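Local coordinates for AlgW protein (Pseudomonas aeruginosa, PDB 7CO3) that is an HtrA-type protease that probably acts as a serine endopeptidase, pairing a trypsin-like peptidase domain with a PDZ domain, at residues I131-R136 / A155-D160. The protein carries 1 engineered substitution. Numbering follows the deposited sequence.
Sequences IIVALR and AVLKID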
loop_
_atom_site.group_PDB
_atom_site.type_symbol
_atom_site.label_atom_id
_atom_site.label_comp_id
_atom_site.label_asym_id
_atom_site.label_seq_id
_atom_site.Cartn_x
_atom_site.Cartn_y
_atom_site.Cartn_z
ATOM N N ILE B 131 -8.551 10.056 28.935
ATOM C CA ILE B 131 -7.950 10.340 27.628
ATOM C C ILE B 131 -6.617 11.023 27.867
ATOM O O ILE B 131 -6.579 12.131 28.409
ATOM C CB ILE B 131 -8.859 11.221 26.744
ATOM C CG1 ILE B 131 -10.206 10.563 26.535
ATOM C CG2 ILE B 131 -8.232 11.490 25.362
ATOM C CD1 ILE B 131 -11.255 11.508 26.027
ATOM N N ILE B 132 -5.530 10.363 27.474
ATOM C CA ILE B 132 -4.194 10.942 27.503
ATOM C C ILE B 132 -3.793 11.397 26.103
ATOM O O ILE B 132 -3.966 10.664 25.115
ATOM C CB ILE B 132 -3.160 9.964 28.075
ATOM C CG1 ILE B 132 -3.509 9.637 29.535
ATOM C CG2 ILE B 132 -1.766 10.551 27.968
ATOM C CD1 ILE B 132 -3.842 8.197 29.801
ATOM N N VAL B 133 -3.262 12.613 26.035
ATOM C CA VAL B 133 -2.713 13.212 24.835
ATOM C C VAL B 133 -1.198 13.157 24.967
ATOM O O VAL B 133 -0.646 13.570 25.994
ATOM C CB VAL B 133 -3.196 14.662 24.683
ATOM C CG1 VAL B 133 -2.317 15.414 23.740
ATOM C CG2 VAL B 133 -4.666 14.728 24.271
ATOM N N ALA B 134 -0.520 12.627 23.951
ATOM C CA ALA B 134 0.936 12.562 23.947
ATOM C C ALA B 134 1.461 13.337 22.749
ATOM O O ALA B 134 1.199 12.968 21.592
ATOM C CB ALA B 134 1.443 11.115 23.943
ATOM N N LEU B 135 2.223 14.394 23.028
ATOM C CA LEU B 135 2.699 15.268 21.972
ATOM C C LEU B 135 4.020 14.770 21.414
ATOM O O LEU B 135 4.749 14.007 22.061
ATOM C CB LEU B 135 2.846 16.696 22.487
ATOM C CG LEU B 135 1.540 17.314 22.984
ATOM C CD1 LEU B 135 1.807 18.743 23.385
ATOM C CD2 LEU B 135 0.444 17.236 21.932
ATOM N N ARG B 136 4.326 15.220 20.193
ATOM C CA ARG B 136 5.581 14.844 19.547
ATOM C C ARG B 136 6.805 15.231 20.371
ATOM O O ARG B 136 7.836 14.557 20.298
ATOM C CB ARG B 136 5.669 15.486 18.172
ATOM C CG ARG B 136 6.698 14.820 17.300
ATOM C CD ARG B 136 6.640 15.378 15.911
ATOM N NE ARG B 136 7.910 15.235 15.219
ATOM C CZ ARG B 136 8.711 16.251 14.938
ATOM N NH1 ARG B 136 9.856 16.037 14.308
ATOM N NH2 ARG B 136 8.364 17.481 15.293
ATOM N N ALA B 155 -15.068 14.622 17.396
ATOM C CA ALA B 155 -15.112 14.982 18.801
ATOM C C ALA B 155 -14.048 16.029 19.044
ATOM O O ALA B 155 -13.064 16.112 18.312
ATOM C CB ALA B 155 -14.912 13.775 19.728
ATOM N N VAL B 156 -14.286 16.877 20.043
ATOM C CA VAL B 156 -13.371 17.950 20.404
ATOM C C VAL B 156 -12.886 17.707 21.815
ATOM O O VAL B 156 -13.681 17.373 22.703
ATOM C CB VAL B 156 -14.029 19.341 20.288
ATOM C CG1 VAL B 156 -13.052 20.387 20.706
ATOM C CG2 VAL B 156 -14.491 19.598 18.875
ATOM N N LEU B 157 -11.588 17.883 22.009
ATOM C CA LEU B 157 -10.888 17.736 23.267
ATOM C C LEU B 157 -10.224 19.069 23.590
ATOM O O LEU B 157 -9.959 19.882 22.702
ATOM C CB LEU B 157 -9.788 16.653 23.193
ATOM C CG LEU B 157 -10.109 15.217 22.743
ATOM C CD1 LEU B 157 -8.801 14.358 22.705
ATOM C CD2 LEU B 157 -11.146 14.607 23.652
ATOM N N LYS B 158 -9.908 19.251 24.863
ATOM C CA LYS B 158 -9.225 20.433 25.368
ATOM C C LYS B 158 -8.130 19.996 26.320
ATOM O O LYS B 158 -8.357 19.139 27.178
ATOM C CB LYS B 158 -10.209 21.378 26.098
ATOM C CG LYS B 158 -9.657 22.799 26.368
ATOM C CD LYS B 158 -8.791 22.868 27.633
ATOM C CE LYS B 158 -8.591 24.293 28.112
ATOM N NZ LYS B 158 -8.273 25.208 26.981
ATOM N N ILE B 159 -6.956 20.607 26.183
ATOM C CA ILE B 159 -5.843 20.390 27.092
ATOM C C ILE B 159 -5.332 21.739 27.583
ATOM O O ILE B 159 -5.548 22.774 26.948
ATOM C CB ILE B 159 -4.713 19.556 26.439
ATOM C CG1 ILE B 159 -4.037 20.285 25.251
ATOM C CG2 ILE B 159 -5.265 18.168 25.994
ATOM C CD1 ILE B 159 -2.771 19.541 24.718
ATOM N N ASP B 160 -4.647 21.709 28.720
ATOM C CA ASP B 160 -4.083 22.886 29.380
ATOM C C ASP B 160 -2.564 22.749 29.346
ATOM O O ASP B 160 -1.977 22.084 30.201
ATOM C CB ASP B 160 -4.616 22.998 30.805
ATOM C CG ASP B 160 -3.971 24.121 31.602
ATOM O OD1 ASP B 160 -3.960 25.269 31.109
ATOM O OD2 ASP B 160 -3.495 23.858 32.727
#
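Leu-157 reaches across the interior of a β-barrel to pack against Ile-131 and Val-133, in a buried contact made wholly of aliphatic side chains. Its CB points at strand 130-134 but is still too far back to touch it. From there CG turns anti to the carbonyl carbon (chi1 -55°), and the two methyls at the branch do the touching. CD1, which extends the chain straight on from CA, comes 4.0 Å from CG2 of Ile-131; the same methyl is 4.4 Å from CG2 of Val-133, a looser approach. CD2 diverges toward the far end of the isoleucine, 3.9 Å from Ile-131 CD1. Both branches of Ile-131 are thus engaged by one leucine fork.

A second pair lies farther along the two segments, where Val-133 and Ile-159 cross at about a right angle and meet through single methyls, CG2 to CG2 at 3.9 Å. In Ile-159, CG1 sits between the backbone N and the carbonyl carbon (chi1 65°), which swings CG2 anti to that carbon and out toward the valine.

No hydrogen bond links the two segments, since strand 140-149 runs between them in the sheet. Its Ala-143 touches both Val-133 and Ile-159, while Leu-145 packs on Leu-157. Strand 66-72 pairs with 130-134 on the other edge and adds Leu-69 to the core, and Thr-125 of helix 122-125 lies against Ile-131 and Leu-157, so the four side chains help fill the six-stranded antiparallel barrel of the trypsin-like domain.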